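Local coordinates for hypothetical protein (Bacteroides ovatus, PDB 4EPS) that probably forms part of the tip of a fimbrium, one of the cell-surface filaments that mediate adhesion and biofilm formation, at residues 133-138 against 155-160; 17-22 against 36-41; 220-225 against 245-250; 47-52 against 89-94; 85-90 against 137-142. All coordinates share one frame; numbering follows the deposited sequence.

Contact 1 (133-138 against 155-160)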
# COMPACT_ATOMS: atom_id res chain seq x y z
N ASP A 133 39.12 20.33 -15.08
CA ASP A 133 39.20 18.88 -15.27
C ASP A 133 40.33 18.53 -16.23
O ASP A 133 40.12 18.21 -17.40
CB ASP A 133 37.85 18.32 -15.75
CG ASP A 133 37.75 16.81 -15.65
OD1 ASP A 133 38.69 16.18 -15.08
OD2 ASP A 133 36.71 16.25 -16.08
N LEU A 134 41.56 18.57 -15.71
CA LEU A 134 42.75 18.32 -16.53
C LEU A 134 42.83 16.85 -16.98
O LEU A 134 42.73 15.92 -16.17
CB LEU A 134 44.02 18.71 -15.74
CG LEU A 134 45.36 18.40 -16.42
CD1 LEU A 134 45.57 19.25 -17.69
CD2 LEU A 134 46.54 18.66 -15.46
N MSE A 135 43.01 16.66 -18.30
CA MSE A 135 43.13 15.35 -18.94
C MSE A 135 44.28 15.34 -19.90
O MSE A 135 44.46 16.31 -20.64
CB MSE A 135 41.86 14.99 -19.73
CG MSE A 135 40.63 14.81 -18.89
SE MSE A 135 39.20 14.44 -20.14
CE MSE A 135 37.99 15.77 -19.52
N THR A 136 45.08 14.27 -19.90
CA THR A 136 46.24 14.21 -20.80
C THR A 136 46.37 12.85 -21.47
O THR A 136 45.89 11.85 -20.95
CB THR A 136 47.53 14.49 -19.99
OG1 THR A 136 47.67 13.47 -18.98
CG2 THR A 136 47.57 15.90 -19.36
N SER A 137 47.12 12.82 -22.57
CA SER A 137 47.46 11.59 -23.27
C SER A 137 48.93 11.24 -23.04
O SER A 137 49.73 12.10 -22.67
CB SER A 137 47.21 11.73 -24.78
OG SER A 137 48.33 12.32 -25.42
N ASN A 138 49.30 10.01 -23.36
CA ASN A 138 50.70 9.61 -23.41
C ASN A 138 51.10 9.70 -24.90
O ASN A 138 50.29 10.21 -25.68
CB ASN A 138 50.91 8.23 -22.79
CG ASN A 138 50.89 8.30 -21.29
OD1 ASN A 138 51.46 9.20 -20.66
ND2 ASN A 138 50.21 7.38 -20.67
N LEU A 155 42.62 9.92 -23.43
CA LEU A 155 42.91 10.89 -22.35
C LEU A 155 42.60 10.32 -21.00
O LEU A 155 41.58 9.64 -20.85
CB LEU A 155 42.10 12.20 -22.52
CG LEU A 155 42.23 12.99 -23.83
CD1 LEU A 155 41.46 14.29 -23.71
CD2 LEU A 155 43.71 13.28 -24.19
N THR A 156 43.46 10.61 -20.00
CA THR A 156 43.22 10.16 -18.63
C THR A 156 43.13 11.43 -17.75
O THR A 156 43.85 12.40 -17.99
CB THR A 156 44.32 9.17 -18.21
OG1 THR A 156 44.40 8.14 -19.20
CG2 THR A 156 44.06 8.52 -16.87
N HIS A 157 42.24 11.42 -16.76
CA HIS A 157 42.04 12.54 -15.82
C HIS A 157 43.20 12.57 -14.84
O HIS A 157 43.57 11.51 -14.27
CB HIS A 157 40.69 12.39 -15.10
CG HIS A 157 39.51 12.51 -16.00
ND1 HIS A 157 38.76 13.68 -16.06
CD2 HIS A 157 38.98 11.61 -16.87
CE1 HIS A 157 37.78 13.44 -16.92
NE2 HIS A 157 37.87 12.21 -17.44
N ARG A 158 43.79 13.76 -14.63
CA ARG A 158 44.94 13.91 -13.75
C ARG A 158 44.53 14.21 -12.30
O ARG A 158 45.33 14.00 -11.39
CB ARG A 158 45.88 14.99 -14.28
CG ARG A 158 46.47 14.65 -15.66
CD ARG A 158 47.20 13.31 -15.68
NE ARG A 158 48.48 13.40 -14.98
CZ ARG A 158 49.66 13.54 -15.57
NH1 ARG A 158 49.74 13.56 -16.90
NH2 ARG A 158 50.77 13.64 -14.85
N MSE A 159 43.30 14.69 -12.08
CA MSE A 159 42.85 14.99 -10.72
C MSE A 159 42.14 13.76 -10.14
O MSE A 159 41.94 12.76 -10.84
CB MSE A 159 41.87 16.21 -10.74
CG MSE A 159 42.53 17.51 -11.24
SE MSE A 159 44.08 18.03 -10.12
CE MSE A 159 45.55 17.63 -11.39
N SER A 160 41.74 13.86 -8.87
CA SER A 160 40.95 12.81 -8.23
C SER A 160 39.55 13.36 -8.09
O SER A 160 39.34 14.55 -8.30
CB SER A 160 41.57 12.43 -6.88
OG SER A 160 40.96 11.22 -6.44
O HOH W 1 41.20 15.71 -13.97
O HOH W 2 46.77 8.86 -20.82
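H157 meets a carboxylate at the edge of its imidazole and a selenomethionine over one face. H157 ND1 donates to D133 OD1 at 2.7 Å, with the oxygen in the ring plane. The carboxylate is turned 29° from that plane and is met on its syn side, somewhat out of its own plane. D133 has CG anti to the backbone N (chi1 -166°), and its carboxylate end reaches the ring. In the conformer given, M135 CG sits 3.7 Å from the centroid of the H157 ring as a CH-pi contact, and its SE lies over the same face. H157 NE2 bonds to D19, so both ring nitrogens are held and the ring's rotation is fixed. With an alanine for H157, D133 and D19 would probably lose the mate they share, and a gap would open beside M135. T136, on the other face of the sheet, is crossed at about a right angle by R158, whose NH1, in the conformer given, meets T136 OG1 at 2.9 Å in the guanidinium plane. The same guanidinium forms salt bridges with D108 and E249. Backbone bonds between T136 and T156 complete an antiparallel hairpin of strands 135-145 and 148-174 in the fimbrillin-like domain.

Contact 2 (17-22 against 36-41)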
# COMPACT_ATOMS: atom_id res chain seq x y z
N VAL A 17 39.33 11.96 -30.10
CA VAL A 17 39.65 12.09 -28.68
C VAL A 17 38.68 11.23 -27.87
O VAL A 17 37.46 11.36 -28.01
CB VAL A 17 39.60 13.59 -28.25
CG1 VAL A 17 39.98 13.73 -26.80
CG2 VAL A 17 40.51 14.46 -29.13
N THR A 18 39.23 10.33 -27.04
CA THR A 18 38.42 9.45 -26.19
C THR A 18 38.86 9.57 -24.75
O THR A 18 40.04 9.46 -24.47
CB THR A 18 38.54 7.97 -26.65
OG1 THR A 18 38.21 7.89 -28.03
CG2 THR A 18 37.59 7.04 -25.88
N ASP A 19 37.91 9.75 -23.85
CA ASP A 19 38.20 9.78 -22.42
C ASP A 19 38.19 8.37 -21.87
O ASP A 19 37.21 7.66 -22.08
CB ASP A 19 37.16 10.64 -21.68
CG ASP A 19 37.34 10.68 -20.17
OD1 ASP A 19 38.42 10.26 -19.68
OD2 ASP A 19 36.44 11.16 -19.49
N THR A 20 39.24 7.96 -21.16
CA THR A 20 39.29 6.61 -20.57
C THR A 20 38.37 6.57 -19.32
O THR A 20 38.06 5.49 -18.84
CB THR A 20 40.72 6.18 -20.26
OG1 THR A 20 41.27 7.07 -19.29
CG2 THR A 20 41.63 6.12 -21.50
N GLY A 21 38.00 7.75 -18.82
CA GLY A 21 37.08 7.92 -17.69
C GLY A 21 37.69 7.87 -16.31
O GLY A 21 38.81 7.41 -16.13
N ILE A 22 36.97 8.41 -15.32
CA ILE A 22 37.33 8.38 -13.90
C ILE A 22 36.67 7.13 -13.35
O ILE A 22 35.43 7.04 -13.35
CB ILE A 22 36.93 9.66 -13.14
CG1 ILE A 22 37.48 10.92 -13.83
CG2 ILE A 22 37.37 9.59 -11.67
CD1 ILE A 22 37.02 12.24 -13.27
N PHE A 36 33.07 7.67 -14.76
CA PHE A 36 32.63 8.96 -15.30
C PHE A 36 33.41 9.26 -16.54
O PHE A 36 34.61 9.58 -16.47
CB PHE A 36 32.79 10.09 -14.27
CG PHE A 36 31.94 9.91 -13.05
CD1 PHE A 36 30.64 10.39 -13.01
CD2 PHE A 36 32.44 9.23 -11.93
CE1 PHE A 36 29.83 10.20 -11.87
CE2 PHE A 36 31.64 9.06 -10.79
CZ PHE A 36 30.34 9.54 -10.77
N VAL A 37 32.74 9.13 -17.69
CA VAL A 37 33.35 9.33 -19.00
C VAL A 37 32.84 10.63 -19.57
O VAL A 37 31.64 10.84 -19.71
CB VAL A 37 33.06 8.14 -19.95
CG1 VAL A 37 33.60 8.42 -21.36
CG2 VAL A 37 33.65 6.84 -19.41
N THR A 38 33.78 11.48 -19.93
CA THR A 38 33.50 12.77 -20.53
C THR A 38 33.14 12.59 -21.99
O THR A 38 33.84 11.90 -22.74
CB THR A 38 34.75 13.67 -20.36
OG1 THR A 38 34.96 13.92 -18.96
CG2 THR A 38 34.67 14.96 -21.15
N THR A 39 32.05 13.19 -22.45
CA THR A 39 31.69 13.01 -23.86
C THR A 39 32.18 14.18 -24.75
O THR A 39 32.30 14.01 -25.97
CB THR A 39 30.17 12.78 -23.99
OG1 THR A 39 29.87 12.49 -25.36
CG2 THR A 39 29.33 13.97 -23.49
N PHE A 40 32.45 15.36 -24.13
CA PHE A 40 32.85 16.64 -24.72
C PHE A 40 31.62 17.36 -25.31
O PHE A 40 30.58 16.75 -25.53
CB PHE A 40 34.00 16.52 -25.76
CG PHE A 40 35.26 15.93 -25.17
CD1 PHE A 40 36.09 16.69 -24.35
CD2 PHE A 40 35.60 14.60 -25.42
CE1 PHE A 40 37.24 16.13 -23.79
CE2 PHE A 40 36.77 14.05 -24.87
CZ PHE A 40 37.57 14.82 -24.06
N THR A 41 31.73 18.67 -25.49
CA THR A 41 30.62 19.50 -25.96
C THR A 41 31.15 20.61 -26.86
O THR A 41 32.35 20.92 -26.81
CB THR A 41 29.84 20.04 -24.73
OG1 THR A 41 28.66 20.71 -25.17
CG2 THR A 41 30.68 20.95 -23.84
O HOH W 3 35.11 10.05 -24.56
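The backbones of 17-22 and 36-41 run roughly antiparallel, 154° apart, and join in a single hydrogen-bonded bridge between I22 and F36. D19 carries the polar part of the contact. Its CG stands anti to the backbone N (chi1 177°), which sends the carboxylate across to T38. There D19 OD2 accepts from T38 N at 2.7 Å, on the anti side and near the carboxylate plane. T38 crosses D19 at about a right angle, and its CB comes within 3.1 Å of D19 OD2. The other oxygen, D19 OD1, takes G21 N from above the carboxylate plane. This closes an Asx turn, where the chain leaves strand 14-19. G21 has a positive phi, and a side chain at its CA would run into V37 CG2. D19 OD2 also accepts from H157 NE2, so this buried carboxylate ties the turn, the loop 36-41 and strand 148-174 together. A water accepts from D19 N and donates to T38 O. Apolar contacts flank this centre. In the conformer given for F40, V17 CG1 reaches its ring at CE2, 3.8 Å away, the two side chains crossing at about a right angle. T38 CG2 sits over the centre of one face of that ring, and W72 meets F40 edge-to-face. At the far end I22 CB packs on F36 CB at 4.3 Å.

Contact 3 (220-225 against 245-250)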
# COMPACT_ATOMS: atom_id res chain seq x y z
N LEU A 220 33.16 16.70 -6.88
CA LEU A 220 34.16 17.72 -6.63
C LEU A 220 35.53 17.19 -6.99
O LEU A 220 35.97 16.21 -6.40
CB LEU A 220 34.13 18.12 -5.14
CG LEU A 220 35.12 19.21 -4.71
CD1 LEU A 220 34.62 20.60 -5.19
CD2 LEU A 220 35.24 19.24 -3.21
N LEU A 221 36.21 17.85 -7.94
CA LEU A 221 37.59 17.48 -8.27
C LEU A 221 38.52 17.89 -7.12
O LEU A 221 38.34 18.98 -6.55
CB LEU A 221 38.06 18.16 -9.57
CG LEU A 221 37.29 17.75 -10.83
CD1 LEU A 221 37.46 18.81 -11.90
CD2 LEU A 221 37.73 16.37 -11.32
N ARG A 222 39.48 17.01 -6.78
CA ARG A 222 40.47 17.22 -5.71
C ARG A 222 41.85 16.83 -6.20
O ARG A 222 41.98 16.00 -7.10
CB ARG A 222 40.12 16.40 -4.44
CG ARG A 222 38.72 16.70 -3.80
CD ARG A 222 38.65 18.07 -3.15
NE ARG A 222 39.60 18.22 -2.04
CZ ARG A 222 40.07 19.38 -1.60
NH1 ARG A 222 39.73 20.52 -2.19
NH2 ARG A 222 40.92 19.41 -0.57
N LYS A 223 42.89 17.45 -5.64
CA LYS A 223 44.25 17.08 -6.03
C LYS A 223 44.56 15.67 -5.54
O LYS A 223 44.17 15.31 -4.42
CB LYS A 223 45.26 18.07 -5.47
CG LYS A 223 45.35 19.35 -6.28
CD LYS A 223 46.30 20.33 -5.60
CE LYS A 223 46.48 21.58 -6.42
NZ LYS A 223 47.28 22.61 -5.69
N PRO A 224 45.21 14.82 -6.35
CA PRO A 224 45.57 13.47 -5.86
C PRO A 224 46.43 13.56 -4.59
O PRO A 224 47.20 14.52 -4.43
CB PRO A 224 46.37 12.88 -7.02
CG PRO A 224 45.87 13.63 -8.23
CD PRO A 224 45.70 15.04 -7.73
N SER A 225 46.22 12.61 -3.67
CA SER A 225 46.95 12.53 -2.38
C SER A 225 46.56 13.64 -1.38
O SER A 225 47.16 13.71 -0.31
CB SER A 225 48.47 12.51 -2.58
OG SER A 225 48.84 11.36 -3.31
N GLU A 245 43.80 9.26 2.01
CA GLU A 245 44.18 7.95 1.42
C GLU A 245 43.22 7.48 0.33
O GLU A 245 43.42 6.38 -0.21
CB GLU A 245 44.31 6.84 2.50
CG GLU A 245 45.01 7.27 3.79
CD GLU A 245 46.40 7.85 3.64
OE1 GLU A 245 46.98 7.72 2.54
OE2 GLU A 245 46.94 8.38 4.64
N LYS A 246 42.21 8.28 -0.01
CA LYS A 246 41.23 7.82 -1.00
C LYS A 246 41.29 8.65 -2.29
O LYS A 246 40.46 8.43 -3.17
CB LYS A 246 39.81 7.87 -0.38
CG LYS A 246 39.69 7.02 0.89
CD LYS A 246 38.48 7.40 1.71
CE LYS A 246 38.62 6.97 3.15
NZ LYS A 246 37.45 7.41 3.95
N MSE A 247 42.25 9.58 -2.38
CA MSE A 247 42.35 10.51 -3.52
C MSE A 247 43.41 10.07 -4.53
O MSE A 247 44.53 10.58 -4.54
CB MSE A 247 42.63 11.93 -3.00
CG MSE A 247 41.55 12.43 -2.03
SE MSE A 247 39.94 12.98 -3.01
CE MSE A 247 38.86 11.35 -2.87
N LYS A 248 43.06 9.07 -5.35
CA LYS A 248 43.98 8.53 -6.37
C LYS A 248 43.73 9.22 -7.70
O LYS A 248 42.58 9.47 -8.06
CB LYS A 248 43.77 7.02 -6.53
CG LYS A 248 44.32 6.19 -5.38
CD LYS A 248 44.35 4.71 -5.76
CE LYS A 248 45.23 3.89 -4.84
NZ LYS A 248 45.54 2.56 -5.44
N GLU A 249 44.81 9.52 -8.43
CA GLU A 249 44.74 10.16 -9.74
C GLU A 249 43.88 9.35 -10.71
O GLU A 249 44.05 8.13 -10.82
CB GLU A 249 46.17 10.32 -10.28
CG GLU A 249 46.28 10.91 -11.67
CD GLU A 249 47.69 10.84 -12.24
OE1 GLU A 249 48.65 10.70 -11.46
OE2 GLU A 249 47.83 10.93 -13.48
N GLY A 250 42.92 10.02 -11.37
CA GLY A 250 42.03 9.38 -12.32
C GLY A 250 41.02 8.44 -11.71
O GLY A 250 40.43 7.61 -12.41
O HOH W 4 47.61 9.36 -4.62
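The end of strand 217-222 and the loop before strand 251-256 meet here at the surface of the fimbrillin-like domain. The link is one backbone bond, S225 N to M247 O at 2.8 Å, nearly straight at 167° and in the carbonyl plane. P224 CA approaches the same oxygen at 3.3 Å, as a CA-H...O contact. A water reaches S225 OG at 2.7 Å and gives a weak bond to M247 O. The side chains add apolar packing. M247 is a selenomethionine whose CG is anti to the carbonyl carbon (chi1 -58°). The chain bends again at chi2 and chi3, and its SE rests 3.7 Å from R222 CB. It touches the aliphatic root of the arginine, whose guanidinium end leads away. P224 CG packs against E249 CB at 3.9 Å, meeting the root of that side chain too. The extended E249 then carries its carboxylate off to a salt bridge with R158. M247 is the buried residue of the contact. It also packs on S160 and V162 of strand 148-174 and on K253 of strand 251-256. Backbone bonds from R222 to S160 and from G250 to M159 hold both segments to strand 148-174.

Contact 4 (47-52 against 89-94)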
# COMPACT_ATOMS: atom_id res chain seq x y z
N GLY A 47 44.80 20.92 -26.76
CA GLY A 47 46.06 21.38 -27.31
C GLY A 47 46.82 20.18 -27.82
O GLY A 47 46.85 19.13 -27.16
N LEU A 48 47.47 20.31 -28.96
CA LEU A 48 48.24 19.22 -29.54
C LEU A 48 49.74 19.55 -29.63
O LEU A 48 50.10 20.67 -30.00
CB LEU A 48 47.68 18.94 -30.95
CG LEU A 48 48.35 17.82 -31.77
CD1 LEU A 48 48.12 16.45 -31.14
CD2 LEU A 48 47.80 17.78 -33.18
N PHE A 49 50.60 18.54 -29.36
CA PHE A 49 52.06 18.61 -29.49
C PHE A 49 52.59 17.45 -30.32
O PHE A 49 52.11 16.32 -30.18
CB PHE A 49 52.74 18.57 -28.12
CG PHE A 49 52.49 19.75 -27.22
CD1 PHE A 49 51.41 19.76 -26.34
CD2 PHE A 49 53.40 20.81 -27.17
CE1 PHE A 49 51.19 20.84 -25.49
CE2 PHE A 49 53.19 21.89 -26.30
CZ PHE A 49 52.08 21.91 -25.47
N ALA A 50 53.62 17.71 -31.14
CA ALA A 50 54.33 16.69 -31.90
C ALA A 50 55.80 16.77 -31.51
O ALA A 50 56.40 17.85 -31.60
CB ALA A 50 54.15 16.89 -33.40
N VAL A 51 56.36 15.65 -31.03
CA VAL A 51 57.76 15.60 -30.61
C VAL A 51 58.51 14.71 -31.60
O VAL A 51 58.15 13.55 -31.80
CB VAL A 51 57.88 15.12 -29.14
CG1 VAL A 51 59.33 14.97 -28.71
CG2 VAL A 51 57.14 16.08 -28.20
N LYS A 52 59.56 15.28 -32.21
CA LYS A 52 60.42 14.57 -33.16
C LYS A 52 61.87 14.71 -32.68
O LYS A 52 62.31 15.83 -32.41
CB LYS A 52 60.23 15.17 -34.57
CG LYS A 52 60.85 14.36 -35.70
CD LYS A 52 61.28 15.27 -36.84
CE LYS A 52 61.12 14.70 -38.25
NZ LYS A 52 61.50 13.26 -38.36
N TYR A 89 51.03 14.15 -28.65
CA TYR A 89 50.46 14.28 -27.29
C TYR A 89 49.31 15.23 -27.32
O TYR A 89 49.38 16.25 -28.01
CB TYR A 89 51.52 14.84 -26.30
CG TYR A 89 52.74 13.98 -26.13
CD1 TYR A 89 53.84 14.12 -26.97
CD2 TYR A 89 52.82 13.05 -25.10
CE1 TYR A 89 54.98 13.34 -26.81
CE2 TYR A 89 53.96 12.27 -24.92
CZ TYR A 89 55.04 12.43 -25.77
OH TYR A 89 56.17 11.68 -25.59
N ALA A 90 48.27 14.96 -26.53
CA ALA A 90 47.16 15.91 -26.45
C ALA A 90 46.74 16.11 -25.00
O ALA A 90 46.91 15.22 -24.17
CB ALA A 90 45.98 15.45 -27.28
N TYR A 91 46.18 17.29 -24.71
CA TYR A 91 45.66 17.56 -23.36
C TYR A 91 44.42 18.42 -23.47
O TYR A 91 44.22 19.15 -24.44
CB TYR A 91 46.72 18.25 -22.45
CG TYR A 91 46.92 19.71 -22.80
CD1 TYR A 91 47.63 20.08 -23.93
CD2 TYR A 91 46.30 20.72 -22.06
CE1 TYR A 91 47.77 21.42 -24.29
CE2 TYR A 91 46.38 22.06 -22.44
CZ TYR A 91 47.14 22.41 -23.55
OH TYR A 91 47.23 23.71 -23.95
N TYR A 92 43.63 18.35 -22.41
CA TYR A 92 42.42 19.12 -22.22
C TYR A 92 42.43 19.69 -20.79
O TYR A 92 42.75 18.93 -19.88
CB TYR A 92 41.19 18.19 -22.40
CG TYR A 92 39.90 18.88 -22.03
CD1 TYR A 92 39.43 18.88 -20.71
CD2 TYR A 92 39.17 19.59 -22.98
CE1 TYR A 92 38.30 19.60 -20.35
CE2 TYR A 92 38.01 20.28 -22.64
CZ TYR A 92 37.58 20.28 -21.32
OH TYR A 92 36.44 20.96 -20.98
N PRO A 93 41.90 20.91 -20.53
CA PRO A 93 41.46 21.93 -21.49
C PRO A 93 42.63 22.76 -21.98
O PRO A 93 43.54 23.06 -21.21
CB PRO A 93 40.46 22.77 -20.67
CG PRO A 93 41.01 22.70 -19.24
CD PRO A 93 41.79 21.40 -19.13
N TYR A 94 42.59 23.14 -23.27
CA TYR A 94 43.62 23.96 -23.91
C TYR A 94 43.94 25.20 -23.07
O TYR A 94 43.02 25.87 -22.59
CB TYR A 94 43.12 24.40 -25.30
CG TYR A 94 43.99 25.44 -25.97
CD1 TYR A 94 45.20 25.09 -26.57
CD2 TYR A 94 43.60 26.77 -26.03
CE1 TYR A 94 46.02 26.04 -27.17
CE2 TYR A 94 44.40 27.74 -26.65
CZ TYR A 94 45.61 27.37 -27.21
OH TYR A 94 46.40 28.32 -27.81
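Y91 holds its CG between the backbone N and the carbonyl carbon (chi1 75°), which swings the ring back over G47. F49 has CG anti to the carbonyl carbon (chi1 -66°) and brings its ring edge to the same place. The two side chains cross obliquely, with F49 CE1 3.7 Å from Y91 CE1. Y91 CD1 lies in the plane of the F49 ring, at its edge. Y91 CE1 comes 3.5 Å from G47 CA, and G47 N lies over one face of the ring. A CB on G47 would collide with this tyrosine. Strands 45-52 and 87-92 are antiparallel neighbours in the fimbrillin-like domain, their axes 4.8 Å apart. G47 with Y91 and F49 with Y89 are hydrogen-bonded pairs, and L48 with A90 is the non-hydrogen-bonded pair between them. Y91 OH bonds to N62 and to Q95 N, and F110 meets its ring. Cutting Y91 back to an alanine is likely to uncover G47, strip F49 CE1 of its neighbour and leave N62 and Q95 N without the hydroxyl. Y89 takes V51 CG2 at its CE1, 3.8 Å away. F109 stacks on the Y89 ring and meets F49 edge-to-face. On the opposite face of the sheet L48 CD1 lies 3.4 Å from Y89 O.

Contact 5 (85-90 against 137-142)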
# COMPACT_ATOMS: atom_id res chain seq x y z
N GLY A 85 57.69 8.28 -37.07
CA GLY A 85 58.45 8.18 -35.82
C GLY A 85 58.18 9.29 -34.83
O GLY A 85 58.78 9.32 -33.75
N VAL A 86 57.26 10.21 -35.17
CA VAL A 86 56.91 11.34 -34.32
C VAL A 86 55.95 10.87 -33.20
O VAL A 86 55.05 10.06 -33.44
CB VAL A 86 56.33 12.53 -35.15
CG1 VAL A 86 55.71 13.61 -34.27
CG2 VAL A 86 57.40 13.13 -36.07
N ASN A 87 56.19 11.37 -31.97
CA ASN A 87 55.31 11.12 -30.82
C ASN A 87 54.29 12.26 -30.70
O ASN A 87 54.71 13.41 -30.62
CB ASN A 87 56.13 10.98 -29.54
CG ASN A 87 56.86 9.66 -29.43
OD1 ASN A 87 56.50 8.66 -30.03
ND2 ASN A 87 57.92 9.64 -28.65
N PHE A 88 52.97 11.96 -30.71
CA PHE A 88 51.96 13.01 -30.58
C PHE A 88 51.38 12.97 -29.18
O PHE A 88 51.23 11.88 -28.60
CB PHE A 88 50.83 12.90 -31.64
CG PHE A 88 51.32 13.11 -33.06
CD1 PHE A 88 51.84 12.05 -33.80
CD2 PHE A 88 51.28 14.37 -33.64
CE1 PHE A 88 52.30 12.25 -35.10
CE2 PHE A 88 51.70 14.56 -34.96
CZ PHE A 88 52.22 13.50 -35.67
N TYR A 89 51.03 14.15 -28.65
CA TYR A 89 50.46 14.28 -27.29
C TYR A 89 49.31 15.23 -27.32
O TYR A 89 49.38 16.25 -28.01
CB TYR A 89 51.52 14.84 -26.30
CG TYR A 89 52.74 13.98 -26.13
CD1 TYR A 89 53.84 14.12 -26.97
CD2 TYR A 89 52.82 13.05 -25.10
CE1 TYR A 89 54.98 13.34 -26.81
CE2 TYR A 89 53.96 12.27 -24.92
CZ TYR A 89 55.04 12.43 -25.77
OH TYR A 89 56.17 11.68 -25.59
N ALA A 90 48.27 14.96 -26.53
CA ALA A 90 47.16 15.91 -26.45
C ALA A 90 46.74 16.11 -25.00
O ALA A 90 46.91 15.22 -24.17
CB ALA A 90 45.98 15.45 -27.28
N SER A 137 47.12 12.82 -22.57
CA SER A 137 47.46 11.59 -23.27
C SER A 137 48.93 11.24 -23.04
O SER A 137 49.73 12.10 -22.67
CB SER A 137 47.21 11.73 -24.78
OG SER A 137 48.33 12.32 -25.42
N ASN A 138 49.30 10.01 -23.36
CA ASN A 138 50.70 9.61 -23.41
C ASN A 138 51.10 9.70 -24.90
O ASN A 138 50.29 10.21 -25.68
CB ASN A 138 50.91 8.23 -22.79
CG ASN A 138 50.89 8.30 -21.29
OD1 ASN A 138 51.46 9.20 -20.66
ND2 ASN A 138 50.21 7.38 -20.67
N ALA A 139 52.32 9.30 -25.26
CA ALA A 139 52.85 9.34 -26.63
C ALA A 139 51.96 8.49 -27.56
O ALA A 139 51.73 7.31 -27.29
CB ALA A 139 54.29 8.82 -26.65
N THR A 140 51.45 9.12 -28.60
CA THR A 140 50.50 8.50 -29.53
C THR A 140 51.07 8.50 -30.95
O THR A 140 51.63 9.49 -31.38
CB THR A 140 49.15 9.27 -29.47
OG1 THR A 140 48.75 9.37 -28.09
CG2 THR A 140 48.04 8.61 -30.28
N ALA A 141 50.87 7.39 -31.67
CA ALA A 141 51.34 7.24 -33.03
C ALA A 141 50.25 7.58 -34.03
O ALA A 141 49.06 7.35 -33.80
CB ALA A 141 51.81 5.81 -33.25
N LEU A 142 50.69 8.05 -35.18
CA LEU A 142 49.83 8.33 -36.32
C LEU A 142 49.48 6.99 -36.99
O LEU A 142 50.35 6.11 -37.11
CB LEU A 142 50.62 9.24 -37.24
CG LEU A 142 49.94 9.92 -38.39
CD1 LEU A 142 48.97 10.98 -37.92
CD2 LEU A 142 50.99 10.60 -39.25
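S137 and A90 make the tight, buried end of this contact. The hydroxyl of S137 stands between its backbone N and carbonyl carbon (chi1 85°), facing the edge of strand 87-92. There S137 OG accepts from A90 N at 2.9 Å, nearly straight at 165°. S137 N gives to A90 O at the same length, but that bond is bent at the hydrogen. The serine thus fills both backbone places of A90, one with its amide and one with its side chain. Next comes the hydrogen-bonded antiparallel pair F88 with T140, where T140 N meets F88 O at 2.8 Å. T140 O accepts from F88 N and also lies in the plane of the F88 ring, at its edge. V86 CG1 lies over one face of that ring, toward its rim. F88 CE1 touches L142 CB at 4.1 Å, a thinner apolar contact. Within 137-142, T140 OG1 donates to N138 O at 3.0 Å. S137 OG donates to the same oxygen, from the opposite face of its plane. The looser side faces solvent. A139 is exposed there, and its CB lies 3.6 Å from Y89 OH and 3.9 Å from N87 CG, where the contact is packing. Strand 87-92 lies between strands 45-52 and 135-145. F153 of strand 148-174 packs against A90, S137 and T140, and L151 of that strand packs on F88.

Contacts 1 and 4 are buried, contacts 2 and 5 partly so, and contact 3 lies at the surface. Contacts 4 and 5 both use strand 87-92 and share Y89 and A90. Contacts 5 and 1 both use strand 135-145, which carries the pairing on to strand 148-174. Contact 4 relies on regular strand pairing and aromatic rings, whereas contact 5 lets a serine hydroxyl stand in for a backbone partner. Contacts 1 and 2 meet at D19 and H157, where buried charge and imidazole are joined. Contact 3 reaches contact 1 through S160 and R222, but its two segments are joined by one backbone bond and light apolar packing.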